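HD domain protein (Enterococcus faecalis, PDB 4LRL) acts as an allosterically regulated deoxyribonucleoside triphosphate triphosphohydrolase of the HD-domain family, binding dGTP and dTTP and a metal ion. Local coordinates at residues H52-L58 with R124-C129; E222-F226 with Y255-Q261; A286-E291 with V305-K309. One frame throughout, in Å; residues are numbered along the deposited sequence. Where two conformers were deposited one is given.

Interaction 1: residues H52-L58 with R124-C129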
loop_
_atom_site.group_PDB
_atom_site.type_symbol
_atom_site.label_atom_id
_atom_site.label_comp_id
_atom_site.label_asym_id
_atom_site.label_seq_id
_atom_site.Cartn_x
_atom_site.Cartn_y
_atom_site.Cartn_z
ATOM N N HIS C 52 -21.367 -19.793 12.177
ATOM C CA HIS C 52 -21.948 -20.504 13.315
ATOM C C HIS C 52 -22.769 -19.577 14.200
ATOM O O HIS C 52 -22.335 -18.468 14.519
ATOM C CB HIS C 52 -20.855 -21.162 14.160
ATOM C CG HIS C 52 -20.069 -22.207 13.432
ATOM N ND1 HIS C 52 -18.948 -21.912 12.681
ATOM C CD2 HIS C 52 -20.239 -23.549 13.346
ATOM C CE1 HIS C 52 -18.463 -23.027 12.163
ATOM N NE2 HIS C 52 -19.229 -24.035 12.549
ATOM N N GLN C 53 -23.946 -20.050 14.604
ATOM C CA GLN C 53 -24.786 -19.360 15.581
ATOM C C GLN C 53 -24.045 -19.137 16.907
ATOM O O GLN C 53 -24.181 -18.089 17.532
ATOM C CB GLN C 53 -26.082 -20.153 15.812
ATOM C CG GLN C 53 -27.144 -19.431 16.631
ATOM C CD GLN C 53 -27.674 -18.177 15.941
ATOM O OE1 GLN C 53 -28.361 -18.255 14.921
ATOM N NE2 GLN C 53 -27.364 -17.013 16.506
ATOM N N VAL C 54 -23.258 -20.122 17.329
ATOM C CA VAL C 54 -22.489 -20.026 18.564
ATOM C C VAL C 54 -21.525 -18.829 18.525
ATOM O O VAL C 54 -21.418 -18.078 19.498
ATOM C CB VAL C 54 -21.712 -21.339 18.848
ATOM C CG1 VAL C 54 -20.715 -21.162 19.987
ATOM C CG2 VAL C 54 -22.679 -22.468 19.160
ATOM N N ILE C 55 -20.841 -18.660 17.390
ATOM C CA ILE C 55 -19.877 -17.583 17.205
ATOM C C ILE C 55 -20.581 -16.223 17.192
ATOM O O ILE C 55 -20.134 -15.293 17.863
ATOM C CB ILE C 55 -19.026 -17.789 15.920
ATOM C CG1 ILE C 55 -18.265 -19.125 15.975
ATOM C CG2 ILE C 55 -18.087 -16.596 15.677
ATOM C CD1 ILE C 55 -17.305 -19.294 17.158
ATOM N N LEU C 56 -21.686 -16.119 16.451
ATOM C CA LEU C 56 -22.445 -14.876 16.408
ATOM C C LEU C 56 -22.917 -14.474 17.805
ATOM O O LEU C 56 -22.803 -13.305 18.197
ATOM C CB LEU C 56 -23.631 -14.974 15.448
ATOM C CG LEU C 56 -24.467 -13.688 15.335
ATOM C CD1 LEU C 56 -23.646 -12.536 14.776
ATOM C CD2 LEU C 56 -25.715 -13.900 14.516
ATOM N N ASP C 57 -23.430 -15.456 18.549
ATOM C CA ASP C 57 -23.884 -15.231 19.923
ATOM C C ASP C 57 -22.742 -14.800 20.844
ATOM O O ASP C 57 -22.924 -13.932 21.700
ATOM C CB ASP C 57 -24.563 -16.481 20.490
ATOM C CG ASP C 57 -25.917 -16.754 19.867
ATOM O OD1 ASP C 57 -26.493 -15.849 19.223
ATOM O OD2 ASP C 57 -26.413 -17.883 20.034
ATOM N N LEU C 58 -21.572 -15.408 20.672
ATOM C CA LEU C 58 -20.419 -15.040 21.492
ATOM C C LEU C 58 -19.993 -13.603 21.218
ATOM O O LEU C 58 -19.732 -12.848 22.157
ATOM C CB LEU C 58 -19.254 -16.014 21.300
ATOM C CG LEU C 58 -19.372 -17.378 22.000
ATOM C CD1 LEU C 58 -18.220 -18.286 21.575
ATOM C CD2 LEU C 58 -19.426 -17.262 23.527
ATOM N N ARG C 124 -13.060 -27.813 15.073
ATOM C CA ARG C 124 -13.229 -26.454 14.556
ATOM C C ARG C 124 -13.919 -25.495 15.537
ATOM O O ARG C 124 -13.388 -24.411 15.841
ATOM C CB ARG C 124 -13.959 -26.440 13.203
ATOM C CG ARG C 124 -14.256 -25.015 12.712
ATOM C CD ARG C 124 -14.788 -24.949 11.299
ATOM N NE ARG C 124 -13.872 -25.564 10.348
ATOM C CZ ARG C 124 -13.914 -25.390 9.031
ATOM N NH1 ARG C 124 -13.038 -26.014 8.263
ATOM N NH2 ARG C 124 -14.819 -24.593 8.480
ATOM N N LEU C 125 -15.094 -25.889 16.023
ATOM C CA LEU C 125 -15.916 -24.998 16.845
ATOM C C LEU C 125 -15.237 -24.569 18.146
ATOM O O LEU C 125 -15.248 -23.390 18.480
ATOM C CB LEU C 125 -17.299 -25.591 17.112
ATOM C CG LEU C 125 -18.241 -24.734 17.968
ATOM C CD1 LEU C 125 -18.394 -23.289 17.427
ATOM C CD2 LEU C 125 -19.592 -25.421 18.112
ATOM N N ILE C 126 -14.644 -25.519 18.861
ATOM C CA ILE C 126 -13.881 -25.207 20.069
ATOM C C ILE C 126 -12.673 -24.303 19.780
ATOM O O ILE C 126 -12.317 -23.452 20.598
ATOM C CB ILE C 126 -13.438 -26.498 20.838
ATOM C CG1 ILE C 126 -12.782 -26.125 22.176
ATOM C CG2 ILE C 126 -12.510 -27.364 19.993
ATOM C CD1 ILE C 126 -12.268 -27.307 22.981
ATOM N N THR C 127 -12.054 -24.492 18.617
ATOM C CA THR C 127 -10.890 -23.708 18.241
ATOM C C THR C 127 -11.301 -22.261 17.923
ATOM O O THR C 127 -10.593 -21.315 18.294
ATOM C CB THR C 127 -10.125 -24.347 17.063
ATOM O OG1 THR C 127 -9.852 -25.728 17.350
ATOM C CG2 THR C 127 -8.806 -23.637 16.826
ATOM N N LEU C 128 -12.446 -22.101 17.258
ATOM C CA LEU C 128 -12.969 -20.776 16.931
ATOM C C LEU C 128 -13.396 -20.047 18.195
ATOM O O LEU C 128 -13.143 -18.849 18.352
ATOM C CB LEU C 128 -14.131 -20.874 15.937
ATOM C CG LEU C 128 -13.781 -21.388 14.543
ATOM C CD1 LEU C 128 -15.019 -21.563 13.662
ATOM C CD2 LEU C 128 -12.766 -20.465 13.896
ATOM N N CYS C 129 -14.025 -20.784 19.107
ATOM C CA CYS C 129 -14.437 -20.212 20.383
ATOM C C CYS C 129 -13.232 -19.716 21.178
ATOM O O CYS C 129 -13.197 -18.558 21.594
ATOM C CB CYS C 129 -15.269 -21.215 21.181
ATOM S SG CYS C 129 -16.909 -21.456 20.479
#

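Interaction 2: residues E222-F226 with Y255-Q261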
loop_
_atom_site.group_PDB
_atom_site.type_symbol
_atom_site.label_atom_id
_atom_site.label_comp_id
_atom_site.label_asym_id
_atom_site.label_seq_id
_atom_site.Cartn_x
_atom_site.Cartn_y
_atom_site.Cartn_z
ATOM N N GLU C 222 3.688 0.833 8.165
ATOM C CA GLU C 222 3.266 0.006 7.024
ATOM C C GLU C 222 4.263 -1.044 6.535
ATOM O O GLU C 222 3.876 -1.976 5.815
ATOM C CB GLU C 222 2.821 0.891 5.846
ATOM C CG GLU C 222 3.737 2.082 5.537
ATOM C CD GLU C 222 3.439 2.712 4.187
ATOM O OE1 GLU C 222 3.189 1.953 3.219
ATOM O OE2 GLU C 222 3.454 3.963 4.089
ATOM N N TYR C 223 5.533 -0.890 6.913
ATOM C CA TYR C 223 6.582 -1.819 6.478
ATOM C C TYR C 223 7.002 -2.790 7.582
ATOM O O TYR C 223 7.890 -3.633 7.375
ATOM C CB TYR C 223 7.784 -1.064 5.896
ATOM C CG TYR C 223 7.490 -0.383 4.573
ATOM C CD1 TYR C 223 7.244 0.989 4.508
ATOM C CD2 TYR C 223 7.449 -1.115 3.385
ATOM C CE1 TYR C 223 6.970 1.618 3.284
ATOM C CE2 TYR C 223 7.173 -0.500 2.159
ATOM C CZ TYR C 223 6.936 0.865 2.116
ATOM O OH TYR C 223 6.667 1.468 0.900
ATOM N N GLY C 224 6.345 -2.682 8.740
ATOM C CA GLY C 224 6.497 -3.671 9.807
ATOM C C GLY C 224 5.575 -4.876 9.633
ATOM O O GLY C 224 5.167 -5.491 10.623
ATOM N N THR C 225 5.249 -5.213 8.381
ATOM C CA THR C 225 4.300 -6.294 8.060
ATOM C C THR C 225 4.918 -7.444 7.250
ATOM O O THR C 225 5.843 -7.246 6.451
ATOM C CB THR C 225 3.043 -5.770 7.293
ATOM O OG1 THR C 225 3.437 -5.139 6.066
ATOM C CG2 THR C 225 2.263 -4.775 8.139
ATOM N N PHE C 226 4.391 -8.645 7.481
ATOM C CA PHE C 226 4.741 -9.851 6.732
ATOM C C PHE C 226 3.532 -10.222 5.871
ATOM O O PHE C 226 2.547 -9.494 5.835
ATOM C CB PHE C 226 5.044 -10.986 7.711
ATOM C CG PHE C 226 3.885 -11.332 8.599
ATOM C CD1 PHE C 226 3.047 -12.394 8.282
ATOM C CD2 PHE C 226 3.605 -10.567 9.729
ATOM C CE1 PHE C 226 1.957 -12.696 9.080
ATOM C CE2 PHE C 226 2.518 -10.860 10.537
ATOM C CZ PHE C 226 1.694 -11.927 10.214
ATOM N N TYR C 255 7.859 -13.114 8.966
ATOM C CA TYR C 255 7.062 -13.000 10.169
ATOM C C TYR C 255 7.969 -12.627 11.358
ATOM O O TYR C 255 7.654 -11.708 12.107
ATOM C CB TYR C 255 6.254 -14.272 10.431
ATOM C CG TYR C 255 5.862 -14.418 11.875
ATOM C CD1 TYR C 255 4.823 -13.659 12.408
ATOM C CD2 TYR C 255 6.539 -15.311 12.713
ATOM C CE1 TYR C 255 4.464 -13.783 13.737
ATOM C CE2 TYR C 255 6.191 -15.444 14.058
ATOM C CZ TYR C 255 5.153 -14.678 14.561
ATOM O OH TYR C 255 4.794 -14.788 15.879
ATOM N N ILE C 256 9.103 -13.312 11.503
ATOM C CA ILE C 256 10.041 -12.998 12.588
ATOM C C ILE C 256 10.611 -11.576 12.460
ATOM O O ILE C 256 10.741 -10.859 13.438
ATOM C CB ILE C 256 11.178 -14.050 12.707
ATOM C CG1 ILE C 256 10.599 -15.423 13.069
ATOM C CG2 ILE C 256 12.219 -13.618 13.744
ATOM C CD1 ILE C 256 9.993 -15.506 14.474
ATOM N N VAL C 257 10.921 -11.171 11.242
ATOM C CA VAL C 257 11.394 -9.824 10.976
ATOM C C VAL C 257 10.371 -8.771 11.422
ATOM O O VAL C 257 10.728 -7.831 12.125
ATOM C CB VAL C 257 11.801 -9.668 9.492
ATOM C CG1 VAL C 257 12.130 -8.213 9.149
ATOM C CG2 VAL C 257 12.999 -10.541 9.200
ATOM N N SER C 258 9.104 -8.948 11.041
ATOM C CA SER C 258 8.034 -8.010 11.412
ATOM C C SER C 258 7.834 -7.955 12.921
ATOM O O SER C 258 7.611 -6.875 13.500
ATOM C CB SER C 258 6.712 -8.394 10.750
ATOM O OG SER C 258 6.832 -8.373 9.335
ATOM N N ARG C 259 7.909 -9.132 13.538
ATOM C CA ARG C 259 7.764 -9.289 14.967
ATOM C C ARG C 259 8.805 -8.432 15.671
ATOM O O ARG C 259 8.461 -7.612 16.518
ATOM C CB ARG C 259 7.920 -10.762 15.351
ATOM C CG ARG C 259 7.401 -11.116 16.729
ATOM C CD ARG C 259 7.519 -12.612 16.994
ATOM N NE ARG C 259 7.829 -12.905 18.394
ATOM C CZ ARG C 259 7.880 -14.138 18.903
ATOM N NH1 ARG C 259 7.616 -15.187 18.133
ATOM N NH2 ARG C 259 8.171 -14.327 20.189
ATOM N N TYR C 260 10.063 -8.586 15.265
ATOM C CA TYR C 260 11.196 -7.870 15.857
ATOM C C TYR C 260 11.072 -6.357 15.671
ATOM O O TYR C 260 11.245 -5.587 16.615
ATOM C CB TYR C 260 12.515 -8.389 15.260
ATOM C CG TYR C 260 13.747 -7.526 15.514
ATOM C CD1 TYR C 260 14.497 -7.676 16.668
ATOM C CD2 TYR C 260 14.165 -6.574 14.584
ATOM C CE1 TYR C 260 15.618 -6.901 16.902
ATOM C CE2 TYR C 260 15.288 -5.799 14.811
ATOM C CZ TYR C 260 16.011 -5.968 15.972
ATOM O OH TYR C 260 17.130 -5.199 16.206
ATOM N N GLN C 261 10.785 -5.933 14.440
ATOM C CA GLN C 261 10.663 -4.487 14.178
ATOM C C GLN C 261 9.492 -3.804 14.887
ATOM O O GLN C 261 9.647 -2.663 15.344
ATOM C CB GLN C 261 10.796 -4.102 12.690
ATOM C CG GLN C 261 9.815 -4.740 11.739
ATOM C CD GLN C 261 10.300 -4.732 10.287
ATOM O OE1 GLN C 261 11.325 -4.128 9.949
ATOM N NE2 GLN C 261 9.554 -5.420 9.418
#

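Interaction 3: residues A286-E291 with V305-K309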
loop_
_atom_site.group_PDB
_atom_site.type_symbol
_atom_site.label_atom_id
_atom_site.label_comp_id
_atom_site.label_asym_id
_atom_site.label_seq_id
_atom_site.Cartn_x
_atom_site.Cartn_y
_atom_site.Cartn_z
ATOM N N ALA C 286 -3.642 6.852 44.038
ATOM C CA ALA C 286 -5.058 6.723 44.366
ATOM C C ALA C 286 -5.302 5.626 45.412
ATOM O O ALA C 286 -6.050 5.831 46.362
ATOM C CB ALA C 286 -5.864 6.464 43.119
ATOM N N LYS C 287 -4.655 4.476 45.227
ATOM C CA LYS C 287 -4.751 3.365 46.165
ATOM C C LYS C 287 -4.235 3.784 47.545
ATOM O O LYS C 287 -4.865 3.494 48.570
ATOM C CB LYS C 287 -3.979 2.151 45.625
ATOM C CG LYS C 287 -4.010 0.890 46.501
ATOM C CD LYS C 287 -3.547 -0.348 45.708
ATOM C CE LYS C 287 -2.893 -1.418 46.593
ATOM N NZ LYS C 287 -3.843 -2.155 47.455
ATOM N N GLU C 288 -3.100 4.481 47.560
ATOM C CA GLU C 288 -2.475 4.902 48.818
ATOM C C GLU C 288 -3.329 5.898 49.564
ATOM O O GLU C 288 -3.441 5.828 50.787
ATOM C CB GLU C 288 -1.105 5.520 48.568
ATOM C CG GLU C 288 -0.029 4.499 48.286
ATOM C CD GLU C 288 1.249 5.144 47.798
ATOM O OE1 GLU C 288 1.161 6.136 47.035
ATOM O OE2 GLU C 288 2.336 4.654 48.180
ATOM N N LEU C 289 -3.915 6.832 48.815
ATOM C CA LEU C 289 -4.761 7.870 49.391
ATOM C C LEU C 289 -6.029 7.270 49.994
ATOM O O LEU C 289 -6.468 7.683 51.063
ATOM C CB LEU C 289 -5.084 8.948 48.352
ATOM C CG LEU C 289 -3.978 9.957 48.012
ATOM C CD1 LEU C 289 -4.422 10.835 46.844
ATOM C CD2 LEU C 289 -3.585 10.812 49.207
ATOM N N PHE C 290 -6.579 6.267 49.316
ATOM C CA PHE C 290 -7.732 5.524 49.801
ATOM C C PHE C 290 -7.417 4.730 51.076
ATOM O O PHE C 290 -8.299 4.519 51.909
ATOM C CB PHE C 290 -8.243 4.587 48.703
ATOM C CG PHE C 290 -9.528 3.890 49.048
ATOM C CD1 PHE C 290 -10.750 4.550 48.919
ATOM C CD2 PHE C 290 -9.518 2.574 49.500
ATOM C CE1 PHE C 290 -11.943 3.904 49.238
ATOM C CE2 PHE C 290 -10.703 1.921 49.822
ATOM C CZ PHE C 290 -11.918 2.588 49.691
ATOM N N GLU C 291 -6.164 4.290 51.212
ATOM C CA GLU C 291 -5.733 3.481 52.358
ATOM C C GLU C 291 -5.322 4.330 53.561
ATOM O O GLU C 291 -5.269 3.828 54.680
ATOM C CB GLU C 291 -4.584 2.538 51.972
ATOM C CG GLU C 291 -5.005 1.313 51.178
ATOM C CD GLU C 291 -3.845 0.656 50.424
ATOM O OE1 GLU C 291 -2.748 1.257 50.317
ATOM O OE2 GLU C 291 -4.037 -0.470 49.927
ATOM N N VAL C 305 -13.119 1.049 43.837
ATOM C CA VAL C 305 -13.026 0.802 45.265
ATOM C C VAL C 305 -12.782 -0.683 45.607
ATOM O O VAL C 305 -11.907 -0.970 46.423
ATOM C CB VAL C 305 -14.243 1.412 46.024
ATOM C CG1 VAL C 305 -14.223 1.044 47.508
ATOM C CG2 VAL C 305 -14.260 2.925 45.847
ATOM N N PRO C 306 -13.520 -1.627 44.969
ATOM C CA PRO C 306 -13.245 -3.052 45.223
ATOM C C PRO C 306 -11.797 -3.441 44.944
ATOM O O PRO C 306 -11.265 -4.345 45.586
ATOM C CB PRO C 306 -14.164 -3.768 44.235
ATOM C CG PRO C 306 -15.257 -2.816 43.973
ATOM C CD PRO C 306 -14.640 -1.460 44.020
ATOM N N PHE C 307 -11.174 -2.742 43.999
ATOM C CA PHE C 307 -9.786 -2.990 43.624
ATOM C C PHE C 307 -8.788 -2.310 44.569
ATOM O O PHE C 307 -7.735 -2.879 44.870
ATOM C CB PHE C 307 -9.568 -2.618 42.146
ATOM C CG PHE C 307 -10.482 -3.367 41.218
ATOM C CD1 PHE C 307 -10.103 -4.601 40.698
ATOM C CD2 PHE C 307 -11.749 -2.876 40.926
ATOM C CE1 PHE C 307 -10.960 -5.312 39.876
ATOM C CE2 PHE C 307 -12.615 -3.580 40.117
ATOM C CZ PHE C 307 -12.222 -4.798 39.587
ATOM N N PHE C 308 -9.127 -1.112 45.050
ATOM C CA PHE C 308 -8.371 -0.490 46.139
ATOM C C PHE C 308 -8.315 -1.421 47.351
ATOM O O PHE C 308 -7.263 -1.584 47.974
ATOM C CB PHE C 308 -9.009 0.827 46.578
ATOM C CG PHE C 308 -8.937 1.929 45.562
ATOM C CD1 PHE C 308 -9.949 2.880 45.494
ATOM C CD2 PHE C 308 -7.862 2.036 44.687
ATOM C CE1 PHE C 308 -9.901 3.921 44.563
ATOM C CE2 PHE C 308 -7.804 3.073 43.751
ATOM C CZ PHE C 308 -8.826 4.016 43.692
ATOM N N LYS C 309 -9.453 -2.033 47.674
ATOM C CA LYS C 309 -9.590 -2.873 48.868
ATOM C C LYS C 309 -8.911 -4.238 48.724
ATOM O O LYS C 309 -8.737 -4.951 49.717
ATOM C CB LYS C 309 -11.074 -3.082 49.200
ATOM C CG LYS C 309 -11.803 -1.853 49.734
ATOM C CD LYS C 309 -13.312 -2.104 49.801
ATOM C CE LYS C 309 -14.023 -1.078 50.682
ATOM N NZ LYS C 309 -15.495 -1.334 50.796
#

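Interaction 1: residues H52-L58 with R124-C129
The sulfur of Cys129 is enclosed by methyl groups of three side chains of helix 53-60, in van der Waals contact. Leu58 CD1 comes closest, 3.6 Å from Cys129 SG, Val54 CG1 follows at 3.8 Å from the same sulfur, and the terminal carbon CD1 of Ile55 completes the set. With chi1 at -72°, SG sits beside its own backbone N, where all three methyls can reach it.

One turn earlier on helix 124-133, Leu125 continues the apolar layer. Its CB does not aim straight at the other helix, but CG lies opposite the backbone N (chi1 180°), which brings CD1 to 4.1 Å from Val54 CG1. Ile55 CD1 also touches this methyl and then reaches past it to Leu128 CB, at 3.7 Å. The side chains of Ile55 and Leu128 meet at about a right angle.

His52, the N-cap residue of helix 53-60, extends the contact beyond the first turn. Its imidazole lies obliquely among Leu125, Leu128 and the aliphatic part of Arg124, with CE1 4.0 Å from Leu128 CD1 and 4.2 Å from Arg124 CD. The guanidinium group of Arg124 is engaged elsewhere, in a salt bridge with Asp121.

Tyr95 of helix 87-108 packs against both Ile55 and Leu128, while Phe179 touches Cys129, so the buried layer is shared with neighbouring helices. The two helical segments run almost parallel, their axes 10.4 Å apart at closest approach and inclined by 13°. Helix 124-133 leads directly into His134 and Asp135, which bind the nickel together with His90 and Asp207. The contact thus packs the helix that ends in the dGTP-binding residue Asn60 against the helix that delivers the His-Asp pair of the HD-domain metal site.

Interaction 2: residues E222-F226 with Y255-Q261
Phe226 and Tyr255 form a T-shaped pair in which the edge of Tyr255 is directed at the face of Phe226. The ring centroids of Phe226 and Tyr255 are 5.5 Å apart and the planes meet at 86°. Tyr255 CD1 makes the approach, over the rim of the Phe226 ring and 4.1 Å from Phe226 CE2. With chi1 at 60°, Phe226 CG lies between its backbone N and carbonyl carbon, which sends the side chain out beside that of Tyr255, its face turned to the tyrosine edge.

At the edge of the same ring, near its plane, lies Ser258 OG. Ser258 CB is 3.3 Å from Gly224 O, and Gly224 CA lies 4.0 Å from Gln261 CG.

In the next shell, the hydroxyl of Ser258 is hydrogen-bonded to Asp254 O one turn back, and Tyr255 OH to Gln203 O. The loop itself is braced by Thr225 OG1, which donates to Glu222 O. Leu213 and Ile231 also cover Phe226. Tyr223 and Gln261 pack on Thr225 and Asp254 of a second subunit. The arrangement seats the connection that follows helix 206-219, bearer of the HD-domain metal ligand Asp207, on helix 249-267 at a subunit interface.

Interaction 3: residues A286-E291 with V305-K309
Phe290 reaches from helix 270-291 onto Phe308 and meets it from its first side-chain atom onward. Phe290 CB lies 4.0 Å from Phe308 CD1, and that same Phe308 carbon then stands over one face of the Phe290 ring, near its rim. Along one side of the ring, Phe290 CD2 presses to 3.4 Å from Phe308 CB, and the following atom, Phe290 CE2, is 3.9 Å from Lys309 CG, which lies at the ring edge. At the tip, Phe290 CZ meets Val305 CG1 at 3.5 Å. The rings of Phe290 and Phe308 are inclined by 32°, their centroids 5.1 Å apart.

This is the C-terminal end of a long helix in the HD-associated region, and the chain returns through a segment without regular structure to lay the short helix 305-308 against it.

Phe308 packs against the preceding turn. Its CZ touches Ala286 CB at 3.9 Å, Lys287 CA and CB border its CD2, and Phe149 of helix 142-149 also packs on this ring. Lys287 bends at its last torsion (chi4 72°) and forms a salt bridge with Glu291, NZ of Lys287 to OE2 of Glu291 at 3.0 Å, the oxygen being met on its syn side.

From the N terminus, the three contacts follow one another in series, and none nests within or crosses another. Interaction 1 closes a loop of 65 residues that contains helix 87-108, and it joins the N-terminal dGTP-binding region to the HD domain. Interaction 2 then closes a shorter loop, of 28 residues, through helix 228-234 and strands 235-238 and 241-245, fastening the loop after helix 206-219 to helix 249-267. Helix 270-291 comes next and leads to interaction 3, which closes 13 irregular residues at the periphery. Interactions 2 and 3 lie on opposite sides of the chain's centre, with centres about 41 Å apart.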